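Local coordinates for protein putative amidohydrolase/peptidase (Burkholderia cenocepacia, PDB 4WJB) that probably hydrolyses carbon-nitrogen bonds other than peptide bonds, as a zinc-binding enzyme of the peptidase M20 family, at residues Gly218-Gly223 with Val341-Arg346; Gly207-Arg212 with Met363-Gly368; Glu29-Ile34 with Arg55-Gln60. One frame throughout, in Å; residues are numbered along the deposited sequence.

Contact 1: Gly218-Gly223 with Val341-Arg346; sequences GVVTAG and VPFAPR
Phe343 lays its ring along the backbone of Gly218-Gly223 while its own N-H bonds to the same strand. Its CG stands anti to the carbonyl carbon (chi1 -73°), which folds the ring back beside the strand. There the ring meets the peptide between Thr221 and Ala222 with its edge, CD2 lying 3.6 Å from Ala222 N. The neighbouring CE2 touches the CG1 methyl of Val220 at 3.6 Å. Over one face, offset toward the rim, hangs the carbonyl oxygen of Val341. At the other end of the residue Phe343 N gives an almost straight hydrogen bond (172°) to Thr221 O, 3.1 Å long, so the residue grips Gly218-Gly223 both by its backbone and by its ring.

Gly223 and Val341 form an antiparallel hydrogen-bonded pair. Gly223 N reaches Val341 O at 2.8 Å, and Val341 N bonds to Gly223 O at 3.0 Å. Val341 O also lies 3.2 Å from Ala222 CA, a weaker CA-H...O contact beside the N-H bond from Gly223. The ring of Phe343 continues onto Thr382 and Met384 of strand 382-387 and onto Ile348 of helix 345-357, which starts just after Ala344 at its N-cap.

The chain between the two segments carries the M20 dimerisation region. An antiparallel pairing that joins the outgoing and returning strands in this way is consistent with the two-stranded connection between catalytic and dimerisation domains in M20 peptidases.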
loop_
_atom_site.group_PDB
_atom_site.type_symbol
_atom_site.label_atom_id
_atom_site.label_comp_id
_atom_site.label_asym_id
_atom_site.label_seq_id
_atom_site.Cartn_x
_atom_site.Cartn_y
_atom_site.Cartn_z
ATOM N N GLY A 218 0.173 29.375 23.089
ATOM C CA GLY A 218 1.043 29.218 21.943
ATOM C C GLY A 218 1.197 30.524 21.187
ATOM O O GLY A 218 0.230 31.043 20.622
ATOM N N VAL A 219 2.411 31.065 21.195
ATOM C CA VAL A 219 2.742 32.232 20.386
ATOM C C VAL A 219 3.032 31.771 18.958
ATOM O O VAL A 219 4.124 31.275 18.669
ATOM C CB VAL A 219 3.961 32.987 20.947
ATOM C CG1 VAL A 219 4.284 34.197 20.085
ATOM C CG2 VAL A 219 3.721 33.395 22.393
ATOM N N VAL A 220 2.056 31.923 18.069
ATOM C CA VAL A 220 2.190 31.409 16.709
ATOM C C VAL A 220 3.089 32.308 15.868
ATOM O O VAL A 220 2.800 33.491 15.673
ATOM C CB VAL A 220 0.828 31.268 16.023
ATOM C CG1 VAL A 220 0.986 30.582 14.667
ATOM C CG2 VAL A 220 -0.130 30.491 16.913
ATOM N N THR A 221 4.184 31.738 15.377
ATOM C CA THR A 221 5.188 32.506 14.657
ATOM C C THR A 221 4.958 32.440 13.150
ATOM O O THR A 221 5.334 33.357 12.416
ATOM C CB THR A 221 6.611 32.005 14.978
ATOM O OG1 THR A 221 6.679 30.585 14.778
ATOM C CG2 THR A 221 6.978 32.320 16.417
ATOM N N ALA A 222 4.315 31.369 12.698
ATOM C CA ALA A 222 4.158 31.116 11.267
ATOM C C ALA A 222 3.185 29.982 10.992
ATOM O O ALA A 222 2.915 29.158 11.864
ATOM C CB ALA A 222 5.513 30.793 10.633
ATOM N N GLY A 223 2.666 29.951 9.769
ATOM C CA GLY A 223 1.972 28.786 9.251
ATOM C C GLY A 223 2.961 28.046 8.365
ATOM O O GLY A 223 3.826 28.671 7.760
ATOM N N VAL A 341 3.880 30.879 5.683
ATOM C CA VAL A 341 3.238 32.136 6.033
ATOM C C VAL A 341 3.793 32.636 7.358
ATOM O O VAL A 341 3.302 32.267 8.426
ATOM C CB VAL A 341 1.705 31.988 6.130
ATOM C CG1 VAL A 341 1.059 33.330 6.443
ATOM C CG2 VAL A 341 1.146 31.413 4.836
ATOM N N PRO A 342 4.855 33.447 7.298
ATOM C CA PRO A 342 5.311 34.110 8.519
ATOM C C PRO A 342 4.277 35.130 8.965
ATOM O O PRO A 342 3.710 35.830 8.125
ATOM C CB PRO A 342 6.612 34.791 8.089
ATOM C CG PRO A 342 6.448 35.004 6.618
ATOM C CD PRO A 342 5.683 33.801 6.133
ATOM N N PHE A 343 4.013 35.200 10.261
ATOM C CA PHE A 343 3.125 36.238 10.769
ATOM C C PHE A 343 3.938 37.479 11.079
ATOM O O PHE A 343 5.166 37.451 11.023
ATOM C CB PHE A 343 2.351 35.738 11.988
ATOM C CG PHE A 343 1.276 34.747 11.637
ATOM C CD1 PHE A 343 0.164 35.150 10.911
ATOM C CD2 PHE A 343 1.389 33.410 11.998
ATOM C CE1 PHE A 343 -0.827 34.242 10.564
ATOM C CE2 PHE A 343 0.402 32.497 11.660
ATOM C CZ PHE A 343 -0.707 32.910 10.941
ATOM N N ALA A 344 3.249 38.577 11.367
ATOM C CA ALA A 344 3.909 39.854 11.579
ATOM C C ALA A 344 4.679 39.868 12.897
ATOM O O ALA A 344 4.122 39.554 13.949
ATOM C CB ALA A 344 2.890 40.982 11.542
ATOM N N PRO A 345 5.974 40.225 12.835
ATOM C CA PRO A 345 6.830 40.323 14.023
ATOM C C PRO A 345 6.203 41.142 15.150
ATOM O O PRO A 345 6.251 40.717 16.305
ATOM C CB PRO A 345 8.090 41.003 13.482
ATOM C CG PRO A 345 8.158 40.546 12.061
ATOM C CD PRO A 345 6.726 40.494 11.594
ATOM N N ARG A 346 5.607 42.284 14.817
ATOM C CA ARG A 346 4.977 43.132 15.821
ATOM C C ARG A 346 3.771 42.450 16.468
ATOM O O ARG A 346 3.529 42.609 17.665
ATOM C CB ARG A 346 4.560 44.476 15.207
ATOM C CG ARG A 346 5.736 45.386 14.859
ATOM C CD ARG A 346 5.273 46.731 14.312
ATOM N NE ARG A 346 4.417 47.447 15.256
ATOM C CZ ARG A 346 4.867 48.228 16.233
ATOM N NH1 ARG A 346 6.172 48.401 16.405
ATOM N NH2 ARG A 346 4.013 48.838 17.042
#

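Contact 2: Gly207-Arg212 with Met363-Gly368; sequences GAILER and MDIVSG
Leu210 sets its CD2 methyl against the middle of the Met363 chain, 3.6 Å from CG and 3.9 Å from the sulfur SD. The beta carbon of Leu210 is not aimed at the strand; CG anti to the carbonyl carbon (chi1 -69°) swings the branched end across to it. Met363 starts in the crowded position between its backbone N and carbonyl carbon (chi1 60°), extends as far as SD and then bends at chi3. That final bend carries CE over to Ile209, where it rests 3.8 Å from the CG2 methyl, the two side chains crossing at about a right angle. The methionine thus touches Leu210 with the middle of its chain and Ile209 with its tip.

Here a short helix, 209-213, lies on one side of strand 362-367, and its first turn supplies both Ile209 and Leu210. This packing of a short helix on a strand is consistent with the alpha/beta architecture of the M20 catalytic domain. The carboxylate of Glu205 accepts the backbone N-H groups of both residues, one on each oxygen, and holds this turn in place.

Ile365, two residues beyond Met363 on the same side of the strand, is stretched straight out. Its CD1 reaches Ile209 CG2 and Ile209 CB, each at 3.9 Å, and stands 4.1 Å from Leu210 CG, so that one methyl touches both helix residues. No hydrogen bond crosses between the segments; the attachment is entirely apolar. Strand and helix also share Phe386 of strand 382-387, against which Leu210 and Ile365 both pack, while Phe247 of the second subunit packs on Ile209 and makes a cation-pi contact with Arg212.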
loop_
_atom_site.group_PDB
_atom_site.type_symbol
_atom_site.label_atom_id
_atom_site.label_comp_id
_atom_site.label_asym_id
_atom_site.label_seq_id
_atom_site.Cartn_x
_atom_site.Cartn_y
_atom_site.Cartn_z
ATOM N N GLY A 207 -3.587 20.201 18.039
ATOM C CA GLY A 207 -2.411 19.365 18.187
ATOM C C GLY A 207 -2.076 19.284 19.662
ATOM O O GLY A 207 -2.692 19.978 20.473
ATOM N N ALA A 208 -1.100 18.451 20.006
ATOM C CA ALA A 208 -0.803 18.132 21.400
ATOM C C ALA A 208 0.486 18.776 21.910
ATOM O O ALA A 208 0.980 18.419 22.978
ATOM C CB ALA A 208 -0.721 16.615 21.572
ATOM N N ILE A 209 1.037 19.717 21.153
ATOM C CA ILE A 209 2.314 20.322 21.528
ATOM C C ILE A 209 2.204 21.142 22.818
ATOM O O ILE A 209 3.018 20.990 23.730
ATOM C CB ILE A 209 2.864 21.209 20.395
ATOM C CG1 ILE A 209 3.245 20.336 19.193
ATOM C CG2 ILE A 209 4.053 22.032 20.881
ATOM C CD1 ILE A 209 3.801 21.103 18.017
ATOM N N LEU A 210 1.192 22.000 22.895
ATOM C CA LEU A 210 1.004 22.835 24.077
ATOM C C LEU A 210 0.648 21.976 25.280
ATOM O O LEU A 210 1.209 22.150 26.365
ATOM C CB LEU A 210 -0.079 23.893 23.835
ATOM C CG LEU A 210 0.285 24.990 22.835
ATOM C CD1 LEU A 210 -0.845 26.011 22.696
ATOM C CD2 LEU A 210 1.584 25.673 23.252
ATOM N N GLU A 211 -0.269 21.034 25.075
ATOM C CA GLU A 211 -0.747 20.187 26.160
ATOM C C GLU A 211 0.378 19.365 26.772
ATOM O O GLU A 211 0.489 19.267 27.992
ATOM C CB GLU A 211 -1.854 19.256 25.667
ATOM C CG GLU A 211 -2.498 18.431 26.767
ATOM C CD GLU A 211 -3.296 17.262 26.223
ATOM O OE1 GLU A 211 -2.933 16.750 25.142
ATOM O OE2 GLU A 211 -4.282 16.855 26.874
ATOM N N ARG A 212 1.222 18.786 25.927
ATOM C CA ARG A 212 2.286 17.915 26.415
ATOM C C ARG A 212 3.452 18.708 26.996
ATOM O O ARG A 212 4.182 18.212 27.848
ATOM C CB ARG A 212 2.786 16.999 25.298
ATOM C CG ARG A 212 1.756 15.994 24.830
ATOM C CD ARG A 212 2.376 14.956 23.916
ATOM N NE ARG A 212 1.375 14.029 23.405
ATOM C CZ ARG A 212 1.668 12.927 22.721
ATOM N NH1 ARG A 212 2.932 12.612 22.479
ATOM N NH2 ARG A 212 0.697 12.136 22.289
ATOM N N MET A 363 4.860 29.390 24.875
ATOM C CA MET A 363 5.961 28.976 24.018
ATOM C C MET A 363 5.659 29.341 22.575
ATOM O O MET A 363 4.498 29.460 22.196
ATOM C CB MET A 363 6.214 27.470 24.142
ATOM C CG MET A 363 5.017 26.615 23.761
ATOM S SD MET A 363 5.352 24.838 23.815
ATOM C CE MET A 363 6.393 24.623 22.375
ATOM N N ASP A 364 6.705 29.522 21.775
ATOM C CA ASP A 364 6.539 29.721 20.342
ATOM C C ASP A 364 6.067 28.424 19.687
ATOM O O ASP A 364 6.472 27.326 20.079
ATOM C CB ASP A 364 7.846 30.194 19.699
ATOM C CG ASP A 364 8.171 31.646 20.015
ATOM O OD1 ASP A 364 7.528 32.239 20.909
ATOM O OD2 ASP A 364 9.083 32.196 19.363
ATOM N N ILE A 365 5.211 28.548 18.685
ATOM C CA ILE A 365 4.677 27.372 18.024
ATOM C C ILE A 365 4.337 27.697 16.573
ATOM O O ILE A 365 4.000 28.833 16.242
ATOM C CB ILE A 365 3.431 26.833 18.781
ATOM C CG1 ILE A 365 3.043 25.432 18.291
ATOM C CG2 ILE A 365 2.259 27.810 18.685
ATOM C CD1 ILE A 365 1.964 24.778 19.140
ATOM N N VAL A 366 4.460 26.702 15.702
ATOM C CA VAL A 366 4.105 26.867 14.297
ATOM C C VAL A 366 2.756 26.205 14.030
ATOM O O VAL A 366 2.533 25.070 14.442
ATOM C CB VAL A 366 5.183 26.267 13.371
ATOM C CG1 VAL A 366 4.746 26.327 11.912
ATOM C CG2 VAL A 366 6.515 26.990 13.565
ATOM N N SER A 367 1.851 26.913 13.360
ATOM C CA SER A 367 0.555 26.332 13.013
ATOM C C SER A 367 0.700 25.206 11.986
ATOM O O SER A 367 1.329 25.385 10.939
ATOM C CB SER A 367 -0.393 27.400 12.470
ATOM O OG SER A 367 -1.641 26.816 12.139
ATOM N N GLY A 368 0.112 24.053 12.294
ATOM C CA GLY A 368 0.207 22.886 11.434
ATOM C C GLY A 368 -1.025 22.718 10.564
ATOM O O GLY A 368 -1.141 21.755 9.811
#

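Contact 3: Glu29-Ile34 with Arg55-Gln60; sequences ERMAQI and RDLFVQ
The carbonyl oxygen of Met31 accepts the N-H of Ile34 at 3.0 Å, closing a type I beta turn that brings both side chains to bear on Leu57. Across the contact itself no hydrogen bond forms, and most of the touching is done at one methyl, Leu57 CD2. Ile34 CD1 touches it at 4.0 Å. Met31, bent at both chi2 and chi3, runs antiparallel alongside the leucine side chain, with SD and CE each 4.2 Å from the same methyl. The third neighbour is Arg30. Its CG is anti to the backbone N (chi1 170°) and the chain turns at chi2, which presents the flat guanidinium group to the leucine. CD2 stands over the centre of that face, 3.8 Å above the plane, so the arginine meets it by van der Waals contact rather than by its N-H edges. Met31 CE continues past the leucine to the backbone of Phe58, a looser approach of 4.4 Å to its N.

This is largely apolar helix packing in the N-terminal part of the chain: segment 29-34, at the end region of helix 21-31, rests on helix 49-64, with Trp61 of the latter also touching Arg30. Met31 reaches further, onto Ile109 and Leu113 of helix 109-124, while Phe58 packs on Val112 of that helix and on Ala79 of strand 77-81.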
loop_
_atom_site.group_PDB
_atom_site.type_symbol
_atom_site.label_atom_id
_atom_site.label_comp_id
_atom_site.label_asym_id
_atom_site.label_seq_id
_atom_site.Cartn_x
_atom_site.Cartn_y
_atom_site.Cartn_z
ATOM N N GLU A 29 -20.899 27.492 25.724
ATOM C CA GLU A 29 -21.899 26.460 25.994
ATOM C C GLU A 29 -23.192 26.735 25.222
ATOM O O GLU A 29 -23.786 25.827 24.644
ATOM C CB GLU A 29 -22.190 26.367 27.496
ATOM C CG GLU A 29 -21.018 25.873 28.338
ATOM C CD GLU A 29 -20.693 24.408 28.101
ATOM O OE1 GLU A 29 -21.471 23.547 28.563
ATOM O OE2 GLU A 29 -19.660 24.119 27.455
ATOM N N ARG A 30 -23.613 27.996 25.206
ATOM C CA ARG A 30 -24.847 28.393 24.528
ATOM C C ARG A 30 -24.750 28.212 23.014
ATOM O O ARG A 30 -25.663 27.683 22.375
ATOM C CB ARG A 30 -25.190 29.847 24.867
ATOM C CG ARG A 30 -26.315 30.444 24.032
ATOM C CD ARG A 30 -27.645 29.746 24.288
ATOM N NE ARG A 30 -28.730 30.389 23.551
ATOM C CZ ARG A 30 -29.121 30.036 22.329
ATOM N NH1 ARG A 30 -28.517 29.036 21.699
ATOM N NH2 ARG A 30 -30.117 30.681 21.735
ATOM N N MET A 31 -23.638 28.648 22.439
ATOM C CA MET A 31 -23.465 28.544 20.998
ATOM C C MET A 31 -23.350 27.077 20.582
ATOM O O MET A 31 -23.797 26.697 19.503
ATOM C CB MET A 31 -22.235 29.330 20.546
ATOM C CG MET A 31 -22.126 29.473 19.041
ATOM S SD MET A 31 -23.372 30.591 18.358
ATOM C CE MET A 31 -22.741 32.190 18.849
ATOM N N ALA A 32 -22.781 26.252 21.458
ATOM C CA ALA A 32 -22.572 24.834 21.161
ATOM C C ALA A 32 -23.890 24.067 21.084
ATOM O O ALA A 32 -23.927 22.926 20.636
ATOM C CB ALA A 32 -21.659 24.204 22.200
ATOM N N GLN A 33 -24.971 24.698 21.525
ATOM C CA GLN A 33 -26.293 24.102 21.402
ATOM C C GLN A 33 -26.742 24.081 19.943
ATOM O O GLN A 33 -27.481 23.189 19.518
ATOM C CB GLN A 33 -27.307 24.871 22.249
ATOM C CG GLN A 33 -26.974 24.919 23.728
ATOM C CD GLN A 33 -27.925 25.811 24.495
ATOM O OE1 GLN A 33 -28.864 26.364 23.926
ATOM N NE2 GLN A 33 -27.685 25.961 25.792
ATOM N N ILE A 34 -26.296 25.072 19.181
ATOM C CA ILE A 34 -26.720 25.210 17.795
ATOM C C ILE A 34 -25.977 24.209 16.914
ATOM O O ILE A 34 -24.812 24.408 16.561
ATOM C CB ILE A 34 -26.500 26.643 17.286
ATOM C CG1 ILE A 34 -27.159 27.646 18.243
ATOM C CG2 ILE A 34 -27.062 26.812 15.883
ATOM C CD1 ILE A 34 -26.928 29.094 17.859
ATOM N N ARG A 55 -24.976 32.803 13.317
ATOM C CA ARG A 55 -24.645 34.154 12.869
ATOM C C ARG A 55 -25.582 35.185 13.504
ATOM O O ARG A 55 -25.140 36.226 13.995
ATOM C CB ARG A 55 -24.717 34.237 11.340
ATOM C CG ARG A 55 -23.600 33.486 10.612
ATOM C CD ARG A 55 -23.980 33.189 9.161
ATOM N NE ARG A 55 -22.810 32.817 8.369
ATOM C CZ ARG A 55 -22.158 33.657 7.575
ATOM N NH1 ARG A 55 -22.568 34.917 7.459
ATOM N NH2 ARG A 55 -21.096 33.244 6.897
ATOM N N ASP A 56 -26.875 34.885 13.490
ATOM C CA ASP A 56 -27.882 35.786 14.050
ATOM C C ASP A 56 -27.657 36.044 15.536
ATOM O O ASP A 56 -27.866 37.160 16.024
ATOM C CB ASP A 56 -29.291 35.223 13.846
ATOM C CG ASP A 56 -29.756 35.308 12.406
ATOM O OD1 ASP A 56 -29.095 35.997 11.604
ATOM O OD2 ASP A 56 -30.796 34.693 12.082
ATOM N N LEU A 57 -27.256 34.999 16.254
ATOM C CA LEU A 57 -27.011 35.105 17.689
ATOM C C LEU A 57 -25.786 35.972 17.971
ATOM O O LEU A 57 -25.800 36.803 18.878
ATOM C CB LEU A 57 -26.833 33.718 18.310
ATOM C CG LEU A 57 -26.805 33.664 19.837
ATOM C CD1 LEU A 57 -28.078 34.277 20.385
ATOM C CD2 LEU A 57 -26.664 32.228 20.319
ATOM N N PHE A 58 -24.729 35.780 17.190
ATOM C CA PHE A 58 -23.536 36.607 17.328
ATOM C C PHE A 58 -23.869 38.068 17.052
ATOM O O PHE A 58 -23.457 38.971 17.783
ATOM C CB PHE A 58 -22.428 36.133 16.380
ATOM C CG PHE A 58 -21.271 37.086 16.291
ATOM C CD1 PHE A 58 -20.302 37.104 17.274
ATOM C CD2 PHE A 58 -21.169 37.979 15.233
ATOM C CE1 PHE A 58 -19.234 37.994 17.202
ATOM C CE2 PHE A 58 -20.107 38.867 15.155
ATOM C CZ PHE A 58 -19.138 38.871 16.144
ATOM N N VAL A 59 -24.616 38.288 15.980
ATOM C CA VAL A 59 -25.003 39.623 15.579
ATOM C C VAL A 59 -25.830 40.270 16.690
ATOM O O VAL A 59 -25.621 41.436 17.026
ATOM C CB VAL A 59 -25.781 39.599 14.250
ATOM C CG1 VAL A 59 -26.636 40.851 14.088
ATOM C CG2 VAL A 59 -24.809 39.457 13.089
ATOM N N GLN A 60 -26.758 39.513 17.268
ATOM C CA GLN A 60 -27.576 40.036 18.358
ATOM C C GLN A 60 -26.710 40.410 19.561
ATOM O O GLN A 60 -26.864 41.493 20.124
ATOM C CB GLN A 60 -28.653 39.027 18.772
ATOM C CG GLN A 60 -29.485 39.456 19.987
ATOM C CD GLN A 60 -30.382 40.657 19.713
ATOM O OE1 GLN A 60 -30.781 40.904 18.575
ATOM N NE2 GLN A 60 -30.705 41.411 20.769
#

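Contacts 1 and 2 adjoin, with centres 13 Å apart, because strands 217-234 and 362-367 run parallel as neighbours. Val219 N lies 2.8 Å from Met363 O, and Ala222 O lies 2.9 Å from Ser367 N, both probable hydrogen bonds that tie the two contacts together. Contact 3 belongs to another part of the chain, its nearest atoms about 20 Å from contact 1 and about 17 Å from contact 2. None of the three supplies the zinc ligands His96, Asp107 and His203. The side chains of Val220 and Leu210 are about 7 and 9 Å from that of His203, whereas the side chains of Phe343 and Met31 are about 12 and 13 Å from the zinc ion.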